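Lpg2148(MvcA) (PDB 6K11) is a Legionella effector that probably acts as a deamidase-type deubiquitinase controlling the activity of the host ubiquitin-conjugating enzyme UBE2N. Local coordinates at residues A[74-79]-A[121-126]; A[89-94]-A[330-335]; A[234-239]-A[247-252]. All blocks are in the same frame, centred on the assembly; numbering follows the deposited sequence.

Contact 1: A[74-79]-A[121-126]; sequences ASNDVC and LIRFEI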
loop_
_atom_site.group_PDB
_atom_site.type_symbol
_atom_site.label_atom_id
_atom_site.label_comp_id
_atom_site.label_asym_id
_atom_site.label_seq_id
_atom_site.Cartn_x
_atom_site.Cartn_y
_atom_site.Cartn_z
ATOM N N ALA A 74 -1.083 -6.366 -5.800
ATOM C CA ALA A 74 -2.101 -6.561 -6.824
ATOM C C ALA A 74 -1.889 -5.609 -7.997
ATOM O O ALA A 74 -2.006 -6.008 -9.163
ATOM C CB ALA A 74 -3.499 -6.373 -6.216
ATOM N N SER A 75 -1.617 -4.334 -7.704
ATOM C CA SER A 75 -1.334 -3.376 -8.773
ATOM C C SER A 75 -0.100 -3.790 -9.571
ATOM O O SER A 75 -0.064 -3.628 -10.799
ATOM C CB SER A 75 -1.131 -1.981 -8.185
ATOM O OG SER A 75 -2.347 -1.473 -7.664
ATOM N N ASN A 76 0.932 -4.298 -8.884
ATOM C CA ASN A 76 2.139 -4.751 -9.577
ATOM C C ASN A 76 1.823 -5.903 -10.525
ATOM O O ASN A 76 2.357 -5.959 -11.641
ATOM C CB ASN A 76 3.220 -5.177 -8.575
ATOM C CG ASN A 76 3.877 -3.999 -7.852
ATOM O OD1 ASN A 76 3.691 -2.841 -8.204
ATOM N ND2 ASN A 76 4.684 -4.311 -6.853
ATOM N N ASP A 77 0.942 -6.822 -10.099
ATOM C CA ASP A 77 0.529 -7.944 -10.937
ATOM C C ASP A 77 -0.269 -7.474 -12.147
ATOM O O ASP A 77 -0.068 -7.969 -13.261
ATOM C CB ASP A 77 -0.327 -8.930 -10.140
ATOM C CG ASP A 77 0.478 -9.779 -9.180
ATOM O OD1 ASP A 77 1.721 -9.700 -9.202
ATOM O OD2 ASP A 77 -0.156 -10.519 -8.381
ATOM N N VAL A 78 -1.246 -6.585 -11.929
ATOM C CA VAL A 78 -2.025 -6.053 -13.044
ATOM C C VAL A 78 -1.102 -5.383 -14.062
ATOM O O VAL A 78 -1.212 -5.614 -15.271
ATOM C CB VAL A 78 -3.109 -5.089 -12.526
ATOM C CG1 VAL A 78 -3.766 -4.355 -13.687
ATOM C CG2 VAL A 78 -4.182 -5.874 -11.752
ATOM N N CYS A 79 -0.148 -4.584 -13.581
ATOM C CA CYS A 79 0.738 -3.860 -14.488
ATOM C C CYS A 79 1.651 -4.809 -15.254
ATOM O O CYS A 79 1.897 -4.612 -16.453
ATOM C CB CYS A 79 1.570 -2.842 -13.707
ATOM S SG CYS A 79 0.629 -1.386 -13.136
ATOM N N LEU A 121 -4.413 2.246 -19.073
ATOM C CA LEU A 121 -4.218 1.741 -17.718
ATOM C C LEU A 121 -3.776 2.907 -16.849
ATOM O O LEU A 121 -2.795 3.590 -17.169
ATOM C CB LEU A 121 -3.179 0.617 -17.678
ATOM C CG LEU A 121 -2.768 0.125 -16.279
ATOM C CD1 LEU A 121 -3.935 -0.564 -15.585
ATOM C CD2 LEU A 121 -1.583 -0.824 -16.346
ATOM N N ILE A 122 -4.502 3.142 -15.766
ATOM C CA ILE A 122 -4.169 4.177 -14.796
ATOM C C ILE A 122 -3.822 3.493 -13.484
ATOM O O ILE A 122 -4.555 2.608 -13.025
ATOM C CB ILE A 122 -5.329 5.167 -14.599
ATOM C CG1 ILE A 122 -5.928 5.585 -15.944
ATOM C CG2 ILE A 122 -4.859 6.368 -13.774
ATOM C CD1 ILE A 122 -7.266 6.280 -15.789
ATOM N N ARG A 123 -2.707 3.883 -12.892
ATOM C CA ARG A 123 -2.331 3.400 -11.571
ATOM C C ARG A 123 -2.446 4.561 -10.597
ATOM O O ARG A 123 -1.953 5.658 -10.880
ATOM C CB ARG A 123 -0.910 2.823 -11.561
ATOM C CG ARG A 123 -0.504 2.300 -10.189
ATOM C CD ARG A 123 0.775 1.462 -10.194
ATOM N NE ARG A 123 1.103 0.988 -8.840
ATOM C CZ ARG A 123 1.805 -0.115 -8.576
ATOM N NH1 ARG A 123 2.236 -0.890 -9.564
ATOM N NH2 ARG A 123 2.042 -0.468 -7.322
ATOM N N PHE A 124 -3.111 4.326 -9.464
ATOM C CA PHE A 124 -3.335 5.348 -8.452
ATOM C C PHE A 124 -2.602 4.996 -7.170
ATOM O O PHE A 124 -2.478 3.823 -6.812
ATOM C CB PHE A 124 -4.811 5.510 -8.092
ATOM C CG PHE A 124 -5.657 6.046 -9.195
ATOM C CD1 PHE A 124 -6.218 5.190 -10.129
ATOM C CD2 PHE A 124 -5.915 7.406 -9.285
ATOM C CE1 PHE A 124 -7.016 5.686 -11.154
ATOM C CE2 PHE A 124 -6.712 7.907 -10.299
ATOM C CZ PHE A 124 -7.266 7.039 -11.234
ATOM N N GLU A 125 -2.174 6.036 -6.455
ATOM C CA GLU A 125 -1.613 5.893 -5.117
ATOM C C GLU A 125 -2.284 6.909 -4.202
ATOM O O GLU A 125 -2.397 8.087 -4.553
ATOM C CB GLU A 125 -0.094 6.090 -5.137
ATOM C CG GLU A 125 0.581 5.844 -3.792
ATOM C CD GLU A 125 0.799 4.364 -3.494
ATOM O OE1 GLU A 125 0.774 3.539 -4.446
ATOM O OE2 GLU A 125 1.003 4.030 -2.295
ATOM N N ILE A 126 -2.768 6.450 -3.055
ATOM C CA ILE A 126 -3.358 7.321 -2.045
ATOM C C ILE A 126 -2.381 7.398 -0.888
ATOM O O ILE A 126 -1.989 6.364 -0.339
ATOM C CB ILE A 126 -4.723 6.808 -1.554
ATOM C CG1 ILE A 126 -5.617 6.381 -2.723
ATOM C CG2 ILE A 126 -5.406 7.852 -0.659
ATOM C CD1 ILE A 126 -6.235 7.513 -3.458
#

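Contact 2: A[89-94]-A[330-335]; sequences EKFHFT and KITEIN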
loop_
_atom_site.group_PDB
_atom_site.type_symbol
_atom_site.label_atom_id
_atom_site.label_comp_id
_atom_site.label_asym_id
_atom_site.label_seq_id
_atom_site.Cartn_x
_atom_site.Cartn_y
_atom_site.Cartn_z
ATOM N N GLU A 89 8.401 -2.200 -15.879
ATOM C CA GLU A 89 9.516 -1.581 -15.166
ATOM C C GLU A 89 9.651 -0.102 -15.519
ATOM O O GLU A 89 9.939 0.726 -14.647
ATOM C CB GLU A 89 10.816 -2.333 -15.466
ATOM C CG GLU A 89 11.940 -1.985 -14.517
ATOM C CD GLU A 89 13.308 -2.359 -15.056
ATOM O OE1 GLU A 89 13.474 -2.434 -16.297
ATOM O OE2 GLU A 89 14.220 -2.575 -14.232
ATOM N N LYS A 90 9.449 0.253 -16.791
ATOM C CA LYS A 90 9.464 1.664 -17.168
ATOM C C LYS A 90 8.306 2.421 -16.521
ATOM O O LYS A 90 8.482 3.546 -16.035
ATOM C CB LYS A 90 9.407 1.802 -18.690
ATOM C CG LYS A 90 10.619 1.231 -19.422
ATOM C CD LYS A 90 10.424 1.309 -20.937
ATOM C CE LYS A 90 11.616 0.730 -21.697
ATOM N NZ LYS A 90 11.384 0.749 -23.167
ATOM N N PHE A 91 7.109 1.819 -16.516
ATOM C CA PHE A 91 5.956 2.431 -15.854
ATOM C C PHE A 91 6.256 2.705 -14.387
ATOM O O PHE A 91 5.893 3.762 -13.854
ATOM C CB PHE A 91 4.738 1.511 -16.003
ATOM C CG PHE A 91 3.403 2.197 -15.783
ATOM C CD1 PHE A 91 3.132 3.438 -16.341
ATOM C CD2 PHE A 91 2.413 1.574 -15.040
ATOM C CE1 PHE A 91 1.906 4.061 -16.140
ATOM C CE2 PHE A 91 1.175 2.183 -14.843
ATOM C CZ PHE A 91 0.925 3.434 -15.392
ATOM N N HIS A 92 6.951 1.774 -13.726
ATOM C CA HIS A 92 7.247 1.918 -12.304
ATOM C C HIS A 92 8.125 3.130 -12.025
ATOM O O HIS A 92 8.009 3.746 -10.959
ATOM C CB HIS A 92 7.905 0.633 -11.791
ATOM C CG HIS A 92 8.597 0.776 -10.468
ATOM N ND1 HIS A 92 7.942 0.624 -9.263
ATOM C CD2 HIS A 92 9.896 1.019 -10.161
ATOM C CE1 HIS A 92 8.803 0.785 -8.272
ATOM N NE2 HIS A 92 9.995 1.025 -8.790
ATOM N N PHE A 93 9.003 3.496 -12.959
ATOM C CA PHE A 93 9.864 4.653 -12.748
ATOM C C PHE A 93 9.267 5.952 -13.278
ATOM O O PHE A 93 9.858 7.014 -13.057
ATOM C CB PHE A 93 11.241 4.413 -13.379
ATOM C CG PHE A 93 12.092 3.452 -12.597
ATOM C CD1 PHE A 93 12.532 3.778 -11.324
ATOM C CD2 PHE A 93 12.426 2.217 -13.119
ATOM C CE1 PHE A 93 13.297 2.894 -10.592
ATOM C CE2 PHE A 93 13.194 1.323 -12.389
ATOM C CZ PHE A 93 13.629 1.661 -11.130
ATOM N N THR A 94 8.123 5.906 -13.957
ATOM C CA THR A 94 7.454 7.140 -14.340
ATOM C C THR A 94 6.947 7.837 -13.086
ATOM O O THR A 94 6.520 7.185 -12.131
ATOM C CB THR A 94 6.295 6.867 -15.305
ATOM O OG1 THR A 94 6.785 6.194 -16.473
ATOM C CG2 THR A 94 5.640 8.173 -15.754
ATOM N N LYS A 330 -0.699 7.877 -12.500
ATOM C CA LYS A 330 0.118 7.817 -13.697
ATOM C C LYS A 330 -0.614 6.928 -14.690
ATOM O O LYS A 330 -1.366 6.026 -14.299
ATOM C CB LYS A 330 1.519 7.292 -13.390
ATOM C CG LYS A 330 1.542 5.886 -12.837
ATOM C CD LYS A 330 2.965 5.354 -12.864
ATOM C CE LYS A 330 3.444 4.898 -11.525
ATOM N NZ LYS A 330 4.933 4.946 -11.410
ATOM N N ILE A 331 -0.420 7.198 -15.977
ATOM C CA ILE A 331 -1.262 6.597 -16.997
ATOM C C ILE A 331 -0.408 6.156 -18.179
ATOM O O ILE A 331 0.608 6.774 -18.502
ATOM C CB ILE A 331 -2.381 7.585 -17.419
ATOM C CG1 ILE A 331 -3.323 6.942 -18.434
ATOM C CG2 ILE A 331 -1.781 8.897 -17.928
ATOM C CD1 ILE A 331 -4.579 7.747 -18.713
ATOM N N THR A 332 -0.825 5.063 -18.817
ATOM C CA THR A 332 -0.135 4.561 -19.993
ATOM C C THR A 332 -1.137 3.869 -20.901
ATOM O O THR A 332 -2.227 3.463 -20.478
ATOM C CB THR A 332 1.000 3.597 -19.617
ATOM O OG1 THR A 332 1.611 3.100 -20.811
ATOM C CG2 THR A 332 0.450 2.409 -18.808
ATOM N N GLU A 333 -0.770 3.755 -22.168
ATOM C CA GLU A 333 -1.577 2.939 -23.056
ATOM C C GLU A 333 -1.162 1.480 -22.933
ATOM O O GLU A 333 -0.054 1.158 -22.495
ATOM C CB GLU A 333 -1.472 3.420 -24.499
ATOM C CG GLU A 333 -1.620 4.923 -24.599
ATOM C CD GLU A 333 -1.120 5.490 -25.902
ATOM O OE1 GLU A 333 -0.234 6.382 -25.866
ATOM O OE2 GLU A 333 -1.646 5.070 -26.950
ATOM N N ILE A 334 -2.085 0.602 -23.312
ATOM C CA ILE A 334 -1.932 -0.845 -23.221
ATOM C C ILE A 334 -2.014 -1.406 -24.633
ATOM O O ILE A 334 -2.842 -0.960 -25.434
ATOM C CB ILE A 334 -3.037 -1.455 -22.320
ATOM C CG1 ILE A 334 -2.666 -1.417 -20.826
ATOM C CG2 ILE A 334 -3.463 -2.851 -22.770
ATOM C CD1 ILE A 334 -1.243 -1.167 -20.527
ATOM N N ASN A 335 -1.166 -2.387 -24.939
ATOM C CA ASN A 335 -1.319 -3.162 -26.165
ATOM C C ASN A 335 -2.117 -4.423 -25.857
ATOM O O ASN A 335 -1.575 -5.343 -25.230
ATOM C CB ASN A 335 0.050 -3.522 -26.746
ATOM C CG ASN A 335 -0.050 -4.404 -27.989
ATOM O OD1 ASN A 335 -1.142 -4.729 -28.462
ATOM N ND2 ASN A 335 1.095 -4.779 -28.528
#

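Contact 3: A[234-239]-A[247-252]; sequences FTIYIP and RQFYPY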
loop_
_atom_site.group_PDB
_atom_site.type_symbol
_atom_site.label_atom_id
_atom_site.label_comp_id
_atom_site.label_asym_id
_atom_site.label_seq_id
_atom_site.Cartn_x
_atom_site.Cartn_y
_atom_site.Cartn_z
ATOM N N PHE A 234 -4.224 1.186 -6.319
ATOM C CA PHE A 234 -5.171 0.469 -7.169
ATOM C C PHE A 234 -4.945 0.896 -8.605
ATOM O O PHE A 234 -4.200 1.839 -8.887
ATOM C CB PHE A 234 -6.643 0.697 -6.748
ATOM C CG PHE A 234 -7.132 2.133 -6.855
ATOM C CD1 PHE A 234 -6.863 3.059 -5.846
ATOM C CD2 PHE A 234 -7.922 2.536 -7.937
ATOM C CE1 PHE A 234 -7.334 4.363 -5.925
ATOM C CE2 PHE A 234 -8.410 3.837 -8.014
ATOM C CZ PHE A 234 -8.105 4.757 -7.004
ATOM N N THR A 235 -5.595 0.181 -9.515
ATOM C CA THR A 235 -5.505 0.496 -10.923
ATOM C C THR A 235 -6.911 0.614 -11.489
ATOM O O THR A 235 -7.890 0.117 -10.920
ATOM C CB THR A 235 -4.691 -0.568 -11.695
ATOM O OG1 THR A 235 -5.225 -1.878 -11.420
ATOM C CG2 THR A 235 -3.231 -0.531 -11.277
ATOM N N ILE A 236 -7.000 1.300 -12.618
ATOM C CA ILE A 236 -8.230 1.398 -13.383
ATOM C C ILE A 236 -7.862 1.118 -14.829
ATOM O O ILE A 236 -6.865 1.650 -15.334
ATOM C CB ILE A 236 -8.903 2.775 -13.237
ATOM C CG1 ILE A 236 -9.597 2.891 -11.866
ATOM C CG2 ILE A 236 -9.931 2.987 -14.361
ATOM C CD1 ILE A 236 -10.273 4.223 -11.648
ATOM N N TYR A 237 -8.657 0.282 -15.488
ATOM C CA TYR A 237 -8.423 -0.085 -16.880
ATOM C C TYR A 237 -9.602 0.409 -17.706
ATOM O O TYR A 237 -10.760 0.160 -17.358
ATOM C CB TYR A 237 -8.244 -1.601 -17.016
ATOM C CG TYR A 237 -8.075 -2.102 -18.437
ATOM C CD1 TYR A 237 -7.057 -1.616 -19.264
ATOM C CD2 TYR A 237 -8.929 -3.075 -18.943
ATOM C CE1 TYR A 237 -6.899 -2.092 -20.572
ATOM C CE2 TYR A 237 -8.781 -3.555 -20.244
ATOM C CZ TYR A 237 -7.768 -3.051 -21.052
ATOM O OH TYR A 237 -7.633 -3.527 -22.345
ATOM N N ILE A 238 -9.310 1.130 -18.778
ATOM C CA ILE A 238 -10.330 1.676 -19.661
ATOM C C ILE A 238 -10.108 1.103 -21.057
ATOM O O ILE A 238 -9.286 1.608 -21.826
ATOM C CB ILE A 238 -10.304 3.214 -19.679
ATOM C CG1 ILE A 238 -10.414 3.763 -18.256
ATOM C CG2 ILE A 238 -11.462 3.746 -20.539
ATOM C CD1 ILE A 238 -9.860 5.170 -18.091
ATOM N N PRO A 239 -10.803 0.024 -21.407
ATOM C CA PRO A 239 -10.598 -0.605 -22.712
ATOM C C PRO A 239 -11.283 0.179 -23.827
ATOM O O PRO A 239 -12.239 0.930 -23.611
ATOM C CB PRO A 239 -11.234 -1.990 -22.546
ATOM C CG PRO A 239 -12.295 -1.790 -21.493
ATOM C CD PRO A 239 -11.752 -0.730 -20.566
ATOM N N ARG A 247 -17.849 4.790 -23.143
ATOM C CA ARG A 247 -16.599 4.362 -22.527
ATOM C C ARG A 247 -16.850 3.888 -21.099
ATOM O O ARG A 247 -17.645 4.482 -20.363
ATOM C CB ARG A 247 -15.596 5.511 -22.562
ATOM C CG ARG A 247 -14.478 5.435 -21.555
ATOM C CD ARG A 247 -13.530 6.598 -21.758
ATOM N NE ARG A 247 -12.485 6.287 -22.729
ATOM C CZ ARG A 247 -11.595 7.170 -23.177
ATOM N NH1 ARG A 247 -11.633 8.426 -22.750
ATOM N NH2 ARG A 247 -10.673 6.798 -24.051
ATOM N N GLN A 248 -16.192 2.786 -20.719
ATOM C CA GLN A 248 -16.368 2.163 -19.410
ATOM C C GLN A 248 -15.010 1.998 -18.745
ATOM O O GLN A 248 -13.999 1.794 -19.420
ATOM C CB GLN A 248 -17.057 0.784 -19.510
ATOM C CG GLN A 248 -18.310 0.754 -20.370
ATOM C CD GLN A 248 -19.518 1.320 -19.660
ATOM O OE1 GLN A 248 -19.471 1.615 -18.463
ATOM N NE2 GLN A 248 -20.619 1.472 -20.395
ATOM N N PHE A 249 -14.993 2.096 -17.415
ATOM C CA PHE A 249 -13.780 1.913 -16.625
ATOM C C PHE A 249 -13.993 0.798 -15.615
ATOM O O PHE A 249 -15.124 0.536 -15.186
ATOM C CB PHE A 249 -13.382 3.189 -15.874
ATOM C CG PHE A 249 -14.093 3.374 -14.540
ATOM C CD1 PHE A 249 -15.381 3.894 -14.489
ATOM C CD2 PHE A 249 -13.459 3.046 -13.337
ATOM C CE1 PHE A 249 -16.039 4.068 -13.277
ATOM C CE2 PHE A 249 -14.119 3.217 -12.118
ATOM C CZ PHE A 249 -15.408 3.745 -12.091
ATOM N N TYR A 250 -12.900 0.137 -15.234
ATOM C CA TYR A 250 -12.977 -0.950 -14.255
ATOM C C TYR A 250 -11.872 -0.763 -13.230
ATOM O O TYR A 250 -10.684 -0.788 -13.602
ATOM C CB TYR A 250 -12.873 -2.315 -14.936
ATOM C CG TYR A 250 -13.994 -2.514 -15.927
ATOM C CD1 TYR A 250 -15.238 -2.983 -15.516
ATOM C CD2 TYR A 250 -13.828 -2.164 -17.259
ATOM C CE1 TYR A 250 -16.281 -3.138 -16.430
ATOM C CE2 TYR A 250 -14.861 -2.313 -18.175
ATOM C CZ TYR A 250 -16.080 -2.800 -17.755
ATOM O OH TYR A 250 -17.106 -2.946 -18.664
ATOM N N PRO A 251 -12.201 -0.575 -11.950
ATOM C CA PRO A 251 -11.157 -0.535 -10.923
ATOM C C PRO A 251 -10.838 -1.933 -10.424
ATOM O O PRO A 251 -11.720 -2.785 -10.263
ATOM C CB PRO A 251 -11.791 0.321 -9.813
ATOM C CG PRO A 251 -13.274 0.019 -9.917
ATOM C CD PRO A 251 -13.543 -0.321 -11.388
ATOM N N TYR A 252 -9.542 -2.150 -10.173
ATOM C CA TYR A 252 -8.993 -3.407 -9.684
ATOM C C TYR A 252 -8.192 -3.146 -8.416
ATOM O O TYR A 252 -7.378 -2.209 -8.376
ATOM C CB TYR A 252 -8.043 -4.051 -10.718
ATOM C CG TYR A 252 -8.574 -4.229 -12.126
ATOM C CD1 TYR A 252 -9.910 -4.494 -12.376
ATOM C CD2 TYR A 252 -7.696 -4.160 -13.215
ATOM C CE1 TYR A 252 -10.368 -4.669 -13.711
ATOM C CE2 TYR A 252 -8.134 -4.329 -14.509
ATOM C CZ TYR A 252 -9.456 -4.587 -14.755
ATOM O OH TYR A 252 -9.843 -4.758 -16.067
HETATM O O HOH W 1 -4.638 -2.925 -8.751
HETATM O O HOH W 2 -9.465 3.996 -23.498
HETATM O O HOH W 3 -14.546 1.102 -22.069
HETATM O O HOH W 4 -12.406 3.767 -24.339
#

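Contact 1: A[74-79]-A[121-126]
Arg-123 rises from strand 120-129 and sets its guanidinium against helix 71-83, where Asn-76 meets it at the edge and Ser-75 over a face. Its CG lies opposite the backbone N (chi1 -179°), and the chain runs out straight from CG to NE, an extended shape that carries the guanidinium across from sheet to helix. Both terminal nitrogens grip one atom: NH1 lies 2.8 Å from OD1 of Asn-76 and NH2 of the same arginine 3.0 Å from that oxygen. OD1 lies practically in the guanidinium plane, although the amide plane itself is turned 50° away. The fork is therefore unequal: NH1 approaches within the carbonyl plane, NH2 well above it. Asparagine suits the exposed side of the helix, offering a neutral acceptor to a charge near the surface. CB of Ser-75 sits 3.5 Å from CZ of Arg-123, over the middle of the flat group, and a residue this small lets the plane come close. Its hydroxyl turns elsewhere, to Ser-233 OG on the next strand. Deeper in, the contact becomes apolar. Cys-79 SG comes within 3.9 Å of Leu-121 CD2, while CG1 of Val-78 meets the other methyl, CD1 of Leu-121, at 4.2 Å; Phe-91 of helix 85-93 touches both Cys-79 and Arg-123. A helix lying nearly antiparallel on a central strand, apolar beneath and polar at its margin, is a helix-on-sheet layer of alpha+beta type, consistent with the papain-like fold of related bacterial deamidases.

Contact 2: A[89-94]-A[330-335]
Lys-330 and Phe-91 join strand 325-333 to the C-terminal end of helix 85-93, part of the helical layer on the antiparallel sheet. The ring of Phe-91 is clasped between two side chains that rise from alternate strand residues. Over one face lies CD of Lys-330, 3.8 Å from the ring centroid; over the opposite face CG2 of Thr-332 stands 3.7 Å from it. Both are CH-pi contacts, displaced toward the rim. Threonine serves because its methyl can face the ring while OG1 donates to O of the next residue, Glu-333. A lysine suits the other side: its methylenes are apolar enough to lie on the aromatic face, and its chain long enough to lift the ammonium group higher above it, with at most a weak cation-pi attraction. With CG wedged between backbone N and carbonyl carbon (chi1 62°) and a bend at chi3 (124°), the chain curls toward the last turn of the helix. There the negative end of the helix dipole would probably favour the positive charge. Tyr-96 adds a cation-pi partner. NZ of Lys-330 bonds Phe-91 O at 2.9 Å and Thr-94 O at 2.8 Å, and Phe-91 O also accepts the backbone N-H of Thr-94.

Contact 3: A[234-239]-A[247-252]
Thr-235 and Tyr-252 close the regularly paired end of a beta hairpin, whose other end, round Pro-239 and Arg-247, is bridged by water. In the tight part, two hydrogen-bonded antiparallel pairs, Thr-235 with Tyr-252 and Tyr-237 with Tyr-250, each make two backbone bonds. The straightest runs from Thr-235 N to Tyr-252 O (174°), the most bent from Tyr-250 N to Tyr-237 O (143°). Between them Ile-236 faces Pro-251 in a non-hydrogen-bonded pair, a place that suits proline because no N-H is needed there; CA of Pro-251 still approaches Thr-235 O at 3.3 Å. On the face of Ile-236, its CG2 meets the ring edge of Phe-249 at CD2, 3.7 Å away, and CG1 of Ile-238 packs on CB of Phe-249 at 3.8 Å. On the other face the diagonally placed Tyr-237 and Tyr-252 lie side by side, CG of Tyr-237 being opposite its backbone N (chi1 177°) and CG of Tyr-252 opposite its carbonyl carbon, with CB of Tyr-237 3.7 Å from CE2 of Tyr-252. Their hydroxyls end on Gly-5 O and His-9 ND1.

The looser end has lost direct pairing. A water takes the N-H of Gln-248 at 2.7 Å from its N and donates to Pro-239 O, and a second accepts from NE of Arg-247. CG of Arg-247 still leans on CG2 of Ile-238 at 3.6 Å, while NH1 of this arginine reaches Leu-110 O.

Strand 250-252 is outermost in the sheet within this chain, and strand 228-238 bonds on its other side to strand 120-129. Helices 4-19 and 71-83 cover the tyrosine face, while Tyr-281 of helix 278-288 meets Phe-249.

All three contacts share one antiparallel sheet. Strand 120-129 of contact 1 lies between strand 325-333 of contact 2 and strand 228-238 of contact 3, joined to each by backbone bonds. Contacts 1 and 2 set successive helices on the same sheet, and Phe-91 and Arg-123 touch where they meet; contact 3 instead pairs two strands. Contact 1 is the nearest to the chain centre, contact 2 is partly buried, and contact 3 is buried although at the sheet margin. Side-chain cations carry the polar bonds of the first two, gripping a side-chain amide or helix-end carbonyls, whereas contact 3 relies on backbone pairing, aromatic packing and water bridges.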